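Local coordinates for protein poly-gamma-glutamate hydrolase (Bacillus phage phiNIT1, PDB 3A9L) that hydrolyses the gamma-glutamyl linkages of bacterial poly-gamma-glutamate as a zinc peptidase encoded by a bacteriophage, at residues M34-P39 and D98-H103; C91-H96 and D150-R155; N110-V115 and G134-V139; S128-K133 and L193-A198. One frame throughout, in Å; residues are numbered along the deposited sequence.

Interaction 1 of 4, residues M34-P39 and D98-H103; sequences MIYFSP and DAVSFH. With ZN (zinc ion), chain C.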
# COMPACT_ATOMS: atom_id res chain seq x y z
N MET A 34 -1.56 6.92 -14.16
CA MET A 34 -1.66 5.48 -14.42
C MET A 34 -1.58 4.59 -13.17
O MET A 34 -0.72 4.79 -12.30
CB MET A 34 -0.57 5.07 -15.42
CG MET A 34 -0.59 3.60 -15.84
SD MET A 34 -2.18 3.04 -16.44
CE MET A 34 -2.14 3.52 -18.13
N ILE A 35 -2.46 3.59 -13.10
CA ILE A 35 -2.47 2.67 -11.97
C ILE A 35 -2.62 1.23 -12.49
O ILE A 35 -3.49 0.94 -13.29
CB ILE A 35 -3.63 2.99 -10.96
CG1 ILE A 35 -3.67 1.97 -9.83
CG2 ILE A 35 -4.99 3.11 -11.70
CD1 ILE A 35 -4.71 2.26 -8.70
N TYR A 36 -1.72 0.36 -12.06
CA TYR A 36 -1.75 -1.02 -12.46
C TYR A 36 -2.21 -1.80 -11.28
O TYR A 36 -1.71 -1.64 -10.17
CB TYR A 36 -0.36 -1.47 -12.85
CG TYR A 36 0.16 -0.77 -14.07
CD1 TYR A 36 -0.35 -1.08 -15.33
CD2 TYR A 36 1.13 0.22 -13.97
CE1 TYR A 36 0.13 -0.47 -16.47
CE2 TYR A 36 1.61 0.87 -15.13
CZ TYR A 36 1.10 0.49 -16.37
OH TYR A 36 1.53 1.10 -17.52
N PHE A 37 -3.19 -2.67 -11.50
CA PHE A 37 -3.83 -3.28 -10.34
C PHE A 37 -4.55 -4.57 -10.65
O PHE A 37 -4.83 -4.89 -11.80
CB PHE A 37 -4.78 -2.28 -9.65
CG PHE A 37 -6.11 -2.16 -10.31
CD1 PHE A 37 -6.29 -1.34 -11.43
CD2 PHE A 37 -7.19 -2.88 -9.82
CE1 PHE A 37 -7.55 -1.26 -12.05
CE2 PHE A 37 -8.45 -2.81 -10.42
CZ PHE A 37 -8.63 -2.01 -11.54
N SER A 38 -4.84 -5.33 -9.60
CA SER A 38 -5.66 -6.51 -9.73
C SER A 38 -6.59 -6.68 -8.50
O SER A 38 -6.17 -6.49 -7.36
CB SER A 38 -4.82 -7.75 -9.98
OG SER A 38 -5.65 -8.90 -9.95
N PRO A 39 -7.88 -6.99 -8.75
CA PRO A 39 -8.76 -7.34 -7.63
C PRO A 39 -8.64 -8.81 -7.23
O PRO A 39 -9.21 -9.23 -6.20
CB PRO A 39 -10.16 -7.06 -8.19
CG PRO A 39 -10.05 -7.24 -9.68
CD PRO A 39 -8.61 -6.84 -10.03
N ASP A 98 -5.94 6.89 -16.05
CA ASP A 98 -5.90 5.64 -16.76
C ASP A 98 -5.75 4.51 -15.78
O ASP A 98 -5.30 4.71 -14.65
CB ASP A 98 -4.75 5.65 -17.77
CG ASP A 98 -4.94 6.67 -18.87
OD1 ASP A 98 -5.99 6.66 -19.54
OD2 ASP A 98 -4.05 7.52 -19.07
N ALA A 99 -6.13 3.30 -16.21
CA ALA A 99 -6.00 2.11 -15.39
C ALA A 99 -5.82 0.89 -16.27
O ALA A 99 -6.49 0.76 -17.31
CB ALA A 99 -7.23 1.93 -14.48
N VAL A 100 -4.88 0.05 -15.89
CA VAL A 100 -4.68 -1.27 -16.51
C VAL A 100 -4.86 -2.38 -15.47
O VAL A 100 -4.14 -2.43 -14.46
CB VAL A 100 -3.30 -1.35 -17.19
CG1 VAL A 100 -3.04 -2.74 -17.72
CG2 VAL A 100 -3.19 -0.37 -18.33
N SER A 101 -5.80 -3.30 -15.71
CA SER A 101 -6.09 -4.35 -14.70
C SER A 101 -5.49 -5.67 -15.16
O SER A 101 -5.42 -5.91 -16.34
CB SER A 101 -7.57 -4.51 -14.49
OG SER A 101 -8.23 -4.91 -15.68
N PHE A 102 -5.07 -6.52 -14.24
CA PHE A 102 -4.47 -7.79 -14.62
C PHE A 102 -5.23 -8.99 -14.04
O PHE A 102 -5.39 -9.11 -12.83
CB PHE A 102 -3.00 -7.85 -14.19
CG PHE A 102 -2.13 -6.78 -14.83
CD1 PHE A 102 -2.11 -5.47 -14.33
CD2 PHE A 102 -1.36 -7.08 -15.93
CE1 PHE A 102 -1.30 -4.47 -14.93
CE2 PHE A 102 -0.54 -6.11 -16.52
CZ PHE A 102 -0.53 -4.80 -16.03
N HIS A 103 -5.63 -9.91 -14.92
CA HIS A 103 -6.51 -11.04 -14.56
C HIS A 103 -5.99 -12.36 -15.01
O HIS A 103 -5.17 -12.46 -15.94
CB HIS A 103 -7.91 -10.84 -15.13
CG HIS A 103 -8.71 -9.81 -14.39
ND1 HIS A 103 -9.55 -10.13 -13.35
CD2 HIS A 103 -8.77 -8.46 -14.53
CE1 HIS A 103 -10.09 -9.02 -12.88
NE2 HIS A 103 -9.64 -7.99 -13.58
ZN ZN C . -10.00 -11.96 -12.45
O HOH W 1 -10.20 -13.17 -14.37
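Tyr-36 and Val-100 lie side by side on one face of the sheet and point the same way, with Tyr-36 CD1 3.5 Å from Val-100 CB. The CD1 corner of the same tyrosine ring also meets the rim of Phe-102, 3.5 Å from CE1; the two ring planes are turned 49° apart and neither ring covers the other. Met-34 bends at chi2 and chi3, which carries SD over one face of the Tyr-36 ring and brings CE within 3.4 Å of Asp-98 CB. Past this apolar row, Tyr-36 OH bonds to Glu-203 and Asp-98 OD2 to Tyr-207, both on helix 190-209. Segments 34-39 and 98-103 lie on neighbouring parallel strands in the middle of the mixed alpha/beta sheet, laddered by Val-100 N to Ile-35 O, Phe-37 N to Val-100 O and Phe-102 N to Phe-37 O (2.9 Å). On the reverse face, Phe-37 takes chi1 81°, and the ring swings across to Ser-101, whose CB sits over one ring face near the rim. Ala-99 CB touches the ring edge at CE1. Toward the C-terminal ends of the segments, Ser-38 OG donates to Phe-102 O (2.9 Å), and Pro-39 CG packs 3.7 Å from His-103 CE1, the two side chains crossing at about a right angle. His-103 binds the zinc ion through ND1 at 2.1 Å, alongside a water, His-40 and Glu-45.

Interaction 2 of 4, residues C91-H96 and D150-R155; sequences CMLSKH and DNIVNR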
# COMPACT_ATOMS: atom_id res chain seq x y z
N CYS A 91 -11.52 4.37 -4.53
CA CYS A 91 -10.91 5.67 -4.29
C CYS A 91 -9.69 5.80 -5.22
O CYS A 91 -9.55 6.78 -5.94
CB CYS A 91 -10.59 5.84 -2.81
SG CYS A 91 -10.10 7.49 -2.33
N MET A 92 -8.81 4.81 -5.23
CA MET A 92 -7.63 4.84 -6.10
C MET A 92 -8.00 5.01 -7.57
O MET A 92 -7.52 5.91 -8.25
CB MET A 92 -6.78 3.57 -5.90
CG MET A 92 -6.01 3.58 -4.61
SD MET A 92 -4.66 4.78 -4.73
CE MET A 92 -3.51 3.97 -5.81
N LEU A 93 -8.92 4.18 -8.06
CA LEU A 93 -9.29 4.29 -9.48
C LEU A 93 -9.66 5.72 -9.86
O LEU A 93 -9.18 6.24 -10.88
CB LEU A 93 -10.39 3.30 -9.88
CG LEU A 93 -9.88 1.92 -10.37
CD1 LEU A 93 -9.32 2.11 -11.74
CD2 LEU A 93 -8.81 1.33 -9.44
N SER A 94 -10.49 6.36 -9.03
CA SER A 94 -11.03 7.69 -9.29
C SER A 94 -9.98 8.78 -9.30
O SER A 94 -10.25 9.89 -9.78
CB SER A 94 -12.08 8.05 -8.24
OG SER A 94 -11.41 8.35 -7.02
N LYS A 95 -8.81 8.47 -8.73
CA LYS A 95 -7.69 9.42 -8.63
C LYS A 95 -6.66 9.27 -9.77
O LYS A 95 -5.63 9.96 -9.82
CB LYS A 95 -7.01 9.27 -7.25
CG LYS A 95 -7.92 9.49 -6.05
CD LYS A 95 -8.62 10.85 -6.10
CE LYS A 95 -9.18 11.24 -4.72
NZ LYS A 95 -9.82 10.10 -4.02
N HIS A 96 -6.97 8.39 -10.72
CA HIS A 96 -6.09 8.17 -11.86
C HIS A 96 -6.83 8.30 -13.18
O HIS A 96 -7.93 7.77 -13.35
CB HIS A 96 -5.44 6.80 -11.81
CG HIS A 96 -4.60 6.59 -10.61
ND1 HIS A 96 -5.13 6.27 -9.38
CD2 HIS A 96 -3.26 6.65 -10.43
CE1 HIS A 96 -4.15 6.15 -8.50
NE2 HIS A 96 -3.01 6.39 -9.11
N ASP A 150 -19.47 -0.66 -15.26
CA ASP A 150 -19.26 -1.28 -13.94
C ASP A 150 -17.87 -1.86 -13.74
O ASP A 150 -17.31 -1.73 -12.66
CB ASP A 150 -20.23 -2.41 -13.73
CG ASP A 150 -21.68 -1.95 -13.70
OD1 ASP A 150 -21.94 -0.78 -13.34
OD2 ASP A 150 -22.55 -2.79 -14.02
N ASN A 151 -17.33 -2.54 -14.75
CA ASN A 151 -16.02 -3.17 -14.58
C ASN A 151 -15.02 -2.22 -13.89
O ASN A 151 -14.65 -1.17 -14.43
CB ASN A 151 -15.47 -3.66 -15.93
CG ASN A 151 -14.23 -4.54 -15.77
OD1 ASN A 151 -13.23 -4.13 -15.15
ND2 ASN A 151 -14.27 -5.75 -16.33
N ILE A 152 -14.57 -2.59 -12.69
CA ILE A 152 -13.63 -1.72 -11.95
C ILE A 152 -12.59 -0.94 -12.81
O ILE A 152 -12.38 0.26 -12.58
CB ILE A 152 -12.92 -2.45 -10.78
CG1 ILE A 152 -12.02 -1.47 -9.98
CG2 ILE A 152 -12.10 -3.65 -11.25
CD1 ILE A 152 -12.77 -0.34 -9.26
N VAL A 153 -11.98 -1.59 -13.80
CA VAL A 153 -10.99 -0.93 -14.67
C VAL A 153 -11.48 0.32 -15.42
O VAL A 153 -10.71 1.26 -15.62
CB VAL A 153 -10.27 -1.91 -15.67
CG1 VAL A 153 -11.03 -2.00 -16.95
CG2 VAL A 153 -8.85 -1.42 -15.96
N ASN A 154 -12.77 0.37 -15.78
CA ASN A 154 -13.34 1.57 -16.45
C ASN A 154 -13.88 2.62 -15.46
O ASN A 154 -14.61 3.58 -15.85
CB ASN A 154 -14.48 1.17 -17.40
CG ASN A 154 -14.03 0.19 -18.48
OD1 ASN A 154 -12.90 0.28 -19.02
ND2 ASN A 154 -14.90 -0.80 -18.78
N ARG A 155 -13.54 2.44 -14.18
CA ARG A 155 -13.96 3.41 -13.18
C ARG A 155 -12.76 4.26 -12.74
O ARG A 155 -12.81 4.90 -11.68
CB ARG A 155 -14.64 2.73 -12.00
CG ARG A 155 -15.83 1.86 -12.42
CD ARG A 155 -16.43 1.24 -11.20
NE ARG A 155 -16.94 2.25 -10.28
CZ ARG A 155 -17.34 1.99 -9.04
NH1 ARG A 155 -17.32 0.75 -8.56
NH2 ARG A 155 -17.79 2.98 -8.28
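Leu-93 reaches from helix 87-94 into the turn at 152-155 and carries nearly all of this contact. Its apolar part is a crossing with Ile-152: Leu-93 CG lies 3.8 Å from Ile-152 CD1, and the two side chains run at about a right angle. Ile-152 holds CG1 anti to its own N (chi1 -176°) and turns CD1 back at chi2, which brings that methyl up to the leucine branch point. The other contacts set carbon against backbone oxygen. Leu-93 CB is 3.4 Å from Arg-155 O, while Leu-93 CD1 stands 3.7 Å from Ile-152 O.

Hydrogen bonds act inside each segment and give both partners their shape. Asn-151 OD1 accepts Val-153 N at 3.1 Å, in the amide carbonyl plane on a lone pair, closing an Asx turn. On the helix side, Met-92 O receives Lys-95 N on one face of its plane and His-96 ND1 (2.7 Å) on the other, so two donors hold that oxygen at the end of the helix; His-96 NE2 continues to Ser-62.

Leu-93 also packs on Phe-37 and Ala-99. Joined here are a short 3-10 turn opened by an Asx turn and the end of a helix lying on the central sheet of this alpha/beta zinc peptidase.

Interaction 3 of 4, residues N110-V115 and G134-V139; sequences NKNTLV and GIAAEV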
# COMPACT_ATOMS: atom_id res chain seq x y z
N ASN A 110 -3.46 -23.50 -23.48
CA ASN A 110 -3.03 -22.49 -24.45
C ASN A 110 -2.54 -21.28 -23.75
O ASN A 110 -3.22 -20.77 -22.87
CB ASN A 110 -4.17 -22.01 -25.34
CG ASN A 110 -4.86 -23.12 -26.01
OD1 ASN A 110 -4.40 -23.61 -27.03
ND2 ASN A 110 -5.97 -23.55 -25.43
N LYS A 111 -1.38 -20.80 -24.20
CA LYS A 111 -0.88 -19.49 -23.82
C LYS A 111 -1.53 -18.39 -24.65
O LYS A 111 -1.35 -18.32 -25.88
CB LYS A 111 0.64 -19.46 -23.98
CG LYS A 111 1.36 -20.39 -23.01
CD LYS A 111 2.77 -19.88 -22.69
CE LYS A 111 3.62 -19.75 -23.96
NZ LYS A 111 5.07 -19.68 -23.61
N ASN A 112 -2.29 -17.54 -23.96
CA ASN A 112 -2.96 -16.44 -24.60
C ASN A 112 -3.29 -15.32 -23.63
O ASN A 112 -3.47 -15.55 -22.43
CB ASN A 112 -4.24 -16.93 -25.28
CG ASN A 112 -4.63 -16.07 -26.43
OD1 ASN A 112 -3.94 -15.13 -26.75
ND2 ASN A 112 -5.74 -16.39 -27.06
N THR A 113 -3.39 -14.11 -24.19
CA THR A 113 -3.87 -12.94 -23.48
C THR A 113 -4.99 -12.27 -24.29
O THR A 113 -4.81 -11.98 -25.47
CB THR A 113 -2.73 -11.93 -23.21
OG1 THR A 113 -1.73 -12.56 -22.38
CG2 THR A 113 -3.28 -10.69 -22.52
N LEU A 114 -6.12 -12.03 -23.61
CA LEU A 114 -7.33 -11.45 -24.19
C LEU A 114 -7.52 -10.07 -23.57
O LEU A 114 -7.79 -9.94 -22.36
CB LEU A 114 -8.56 -12.35 -23.93
CG LEU A 114 -8.39 -13.86 -24.25
CD1 LEU A 114 -9.56 -14.67 -23.71
CD2 LEU A 114 -8.22 -14.09 -25.75
N VAL A 115 -7.34 -9.05 -24.41
CA VAL A 115 -7.27 -7.67 -23.94
C VAL A 115 -8.55 -6.91 -24.29
O VAL A 115 -8.95 -6.87 -25.46
CB VAL A 115 -6.05 -6.94 -24.55
CG1 VAL A 115 -5.77 -5.62 -23.85
CG2 VAL A 115 -4.81 -7.83 -24.50
N GLY A 134 6.67 -11.64 -29.15
CA GLY A 134 6.36 -13.05 -29.46
C GLY A 134 5.39 -13.65 -28.47
O GLY A 134 5.36 -14.88 -28.30
N ILE A 135 4.61 -12.79 -27.81
CA ILE A 135 3.66 -13.21 -26.79
C ILE A 135 2.27 -13.11 -27.36
O ILE A 135 1.87 -12.06 -27.86
CB ILE A 135 3.76 -12.34 -25.52
CG1 ILE A 135 5.10 -12.61 -24.81
CG2 ILE A 135 2.61 -12.64 -24.56
CD1 ILE A 135 5.70 -11.37 -24.18
N ALA A 136 1.56 -14.24 -27.30
CA ALA A 136 0.23 -14.40 -27.84
C ALA A 136 -0.70 -13.41 -27.18
O ALA A 136 -0.74 -13.33 -25.95
CB ALA A 136 -0.24 -15.82 -27.62
N ALA A 137 -1.40 -12.63 -27.99
CA ALA A 137 -2.30 -11.61 -27.48
C ALA A 137 -3.29 -11.17 -28.55
O ALA A 137 -2.94 -10.98 -29.72
CB ALA A 137 -1.50 -10.42 -26.94
N GLU A 138 -4.55 -11.03 -28.15
CA GLU A 138 -5.58 -10.54 -29.07
C GLU A 138 -6.63 -9.68 -28.37
O GLU A 138 -6.79 -9.76 -27.15
CB GLU A 138 -6.27 -11.71 -29.79
CG GLU A 138 -7.02 -12.60 -28.84
CD GLU A 138 -7.38 -13.91 -29.45
OE1 GLU A 138 -8.36 -13.97 -30.23
OE2 GLU A 138 -6.69 -14.89 -29.15
N VAL A 139 -7.35 -8.89 -29.16
CA VAL A 139 -8.56 -8.17 -28.67
C VAL A 139 -9.61 -9.19 -28.25
O VAL A 139 -9.92 -10.11 -28.99
CB VAL A 139 -9.13 -7.12 -29.68
CG1 VAL A 139 -10.53 -6.57 -29.23
CG2 VAL A 139 -8.17 -6.00 -29.85
O HOH W 2 -3.93 -14.03 -29.32
O HOH W 3 -0.36 -14.33 -23.77
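Asn-112 sets CG anti to its backbone N (chi1 -153°), and Glu-138 places CG between its own N and carbonyl carbon (chi1 64°) before running out extended; together these torsions bring the amide N-H of Asn-112 to the carboxylate of Glu-138 across two parallel strands. The strands are the two arms of a beta-alpha-beta unit, 113-116 and 138-139, joined by helix 120-132, with 138-139 the outermost strand on that side of the sheet within this chain. Thr-113 O accepts Glu-138 N at 2.9 Å, and Glu-138 O accepts Val-115 N, also at 2.9 Å. Before this pair the ladder frays: Thr-113 N makes a weak bond to Ala-136 O. The Thr-113 hydroxyl, OG1, has Tyr-195 OH as a partner.

Leu-114 lies alongside Glu-138, its CD2 3.6 Å from Glu-138 CG, and so lines the apolar stem of the glutamate. A water donates to both Asn-112 OD1 and Glu-138 OE2, bridging the side chains beside their direct bond. That bond is short and nearly straight: Asn-112 ND2 donates to Glu-138 OE2 at 2.7 Å and 176°, in the amide plane but well out of the carboxylate plane, on its anti side.

Interaction 4 of 4, residues S128-K133 and L193-A198; sequences SKLNSK and LDYAEA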
# COMPACT_ATOMS: atom_id res chain seq x y z
N SER A 128 -0.38 -5.02 -29.40
CA SER A 128 0.65 -4.90 -30.39
C SER A 128 2.06 -5.08 -29.81
O SER A 128 2.90 -5.70 -30.46
CB SER A 128 0.48 -3.60 -31.15
OG SER A 128 1.53 -3.42 -32.08
N LYS A 129 2.30 -4.60 -28.59
CA LYS A 129 3.61 -4.83 -27.93
C LYS A 129 3.81 -6.28 -27.52
O LYS A 129 4.89 -6.86 -27.73
CB LYS A 129 3.82 -3.94 -26.69
CG LYS A 129 3.95 -2.43 -26.91
CD LYS A 129 4.74 -2.08 -28.16
CE LYS A 129 5.33 -0.67 -28.09
NZ LYS A 129 5.90 -0.38 -29.41
N LEU A 130 2.77 -6.91 -26.98
CA LEU A 130 2.94 -8.28 -26.54
C LEU A 130 3.36 -9.15 -27.72
O LEU A 130 4.37 -9.87 -27.64
CB LEU A 130 1.68 -8.82 -25.84
CG LEU A 130 1.30 -8.11 -24.54
CD1 LEU A 130 -0.07 -8.60 -24.17
CD2 LEU A 130 2.33 -8.35 -23.41
N ASN A 131 2.60 -9.05 -28.82
CA ASN A 131 2.95 -9.75 -30.04
C ASN A 131 4.38 -9.55 -30.47
O ASN A 131 5.03 -10.48 -30.94
CB ASN A 131 2.07 -9.30 -31.20
CG ASN A 131 0.61 -9.65 -31.02
OD1 ASN A 131 -0.22 -9.18 -31.79
ND2 ASN A 131 0.28 -10.45 -30.01
N SER A 132 4.88 -8.33 -30.34
CA SER A 132 6.19 -8.01 -30.90
C SER A 132 7.27 -8.61 -30.02
O SER A 132 8.44 -8.62 -30.41
CB SER A 132 6.38 -6.51 -31.01
OG SER A 132 6.78 -6.01 -29.75
N LYS A 133 6.88 -9.05 -28.82
CA LYS A 133 7.77 -9.84 -27.96
C LYS A 133 7.46 -11.32 -28.14
O LYS A 133 7.93 -12.17 -27.37
CB LYS A 133 7.65 -9.43 -26.48
CG LYS A 133 7.86 -7.94 -26.18
CD LYS A 133 9.28 -7.48 -26.42
CE LYS A 133 9.80 -6.78 -25.19
NZ LYS A 133 10.68 -5.62 -25.50
N LEU A 193 9.60 -11.40 -17.97
CA LEU A 193 10.27 -10.08 -18.18
C LEU A 193 9.82 -9.36 -19.46
O LEU A 193 9.49 -8.16 -19.43
CB LEU A 193 11.79 -10.24 -18.13
CG LEU A 193 12.41 -10.92 -16.88
CD1 LEU A 193 13.90 -11.10 -17.01
CD2 LEU A 193 12.11 -10.16 -15.59
N ASP A 194 9.82 -10.08 -20.57
CA ASP A 194 9.31 -9.56 -21.85
C ASP A 194 7.84 -9.09 -21.77
O ASP A 194 7.44 -8.08 -22.38
CB ASP A 194 9.47 -10.63 -22.94
CG ASP A 194 10.94 -10.92 -23.28
OD1 ASP A 194 11.82 -10.10 -22.98
OD2 ASP A 194 11.22 -11.97 -23.91
N TYR A 195 7.02 -9.84 -21.03
CA TYR A 195 5.60 -9.50 -20.90
C TYR A 195 5.54 -8.14 -20.20
O TYR A 195 4.99 -7.18 -20.74
CB TYR A 195 4.86 -10.59 -20.11
CG TYR A 195 3.35 -10.63 -20.30
CD1 TYR A 195 2.53 -9.66 -19.72
CD2 TYR A 195 2.76 -11.65 -21.02
CE1 TYR A 195 1.17 -9.68 -19.89
CE2 TYR A 195 1.37 -11.69 -21.18
CZ TYR A 195 0.59 -10.70 -20.61
OH TYR A 195 -0.78 -10.72 -20.75
N ALA A 196 6.16 -8.05 -19.02
CA ALA A 196 6.13 -6.83 -18.27
C ALA A 196 6.72 -5.61 -19.04
O ALA A 196 6.15 -4.51 -18.99
CB ALA A 196 6.78 -7.02 -16.91
N GLU A 197 7.78 -5.82 -19.82
CA GLU A 197 8.38 -4.77 -20.68
C GLU A 197 7.43 -4.34 -21.79
O GLU A 197 7.33 -3.15 -22.10
CB GLU A 197 9.70 -5.26 -21.27
CG GLU A 197 10.26 -4.38 -22.43
CD GLU A 197 10.92 -3.07 -21.93
OE1 GLU A 197 11.13 -2.92 -20.71
OE2 GLU A 197 11.19 -2.18 -22.76
N ALA A 198 6.73 -5.30 -22.38
CA ALA A 198 5.68 -4.97 -23.37
C ALA A 198 4.66 -3.97 -22.85
O ALA A 198 4.27 -3.06 -23.55
CB ALA A 198 4.99 -6.23 -23.85
O HOH W 4 9.00 -13.87 -24.85
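Leu-130 CD2 stands almost exactly over the centre of the Tyr-195 ring, 3.8 Å from the centroid and 5° off the ring normal, a CH-pi contact. The same methyl presses on Ala-198 CB at 3.4 Å, tighter than usual for two carbons. Tyr-195 starts out away from the other helix, but with CG anti to its N (chi1 -160°) the ring swings back under the leucine. One residue before Leu-130, Lys-129 CB packs against the Ala-198 backbone, 3.3 Å from its O. Ala-198, small, sits between Lys-129 and Leu-130 where the axes of 128-132 and 193-198 pass 8.8 Å apart at 149°, roughly antiparallel. Below this core, Tyr-195 rests on Leu-164 and Ile-166 of the sheet.

Toward Lys-133, where helix 120-132 has ended, the fit slackens. Lys-133 folds its bent chain over the second helix, its CG 3.8 Å from Asp-194 O and its NZ 3.3 Å from Glu-197 CG. The Glu-197 carboxylate stays beyond salt-bridge range, with OE2 4.4 Å from Lys-133 NZ. A water bridges the two segments, donating to Lys-133 O and Asp-194 OD2.

The charges find their partners further along helix 190-209: Lys-133 with Glu-201, Lys-129 with Glu-205, Glu-197 with Lys-200. Direct contact between the two segments therefore rests on apolar packing, and the acidic residues near Lys-133 would probably favour its charged form.

All four contacts lie in or against one mixed sheet. Interaction 1 pairs two of its central strands, and interaction 2 packs on them from the side of helix 87-94; their centres are about 9 Å apart and they touch through Ala-99 and Leu-93. Interaction 3 sits at the far edge of the sheet, its centre about 17 Å from that of interaction 1, and interaction 4 joins two helices beside it, the centres about 10 Å apart. Those two touch through Ala-137 and Leu-130. Along the chain, interaction 1 closes before interaction 3 opens, interaction 3 is nested within the loop closed by interaction 2, and interactions 3 and 4 interlock. Sequence-distant parts thus build one layered core, with zinc bound near the C-terminal ends of the central strands.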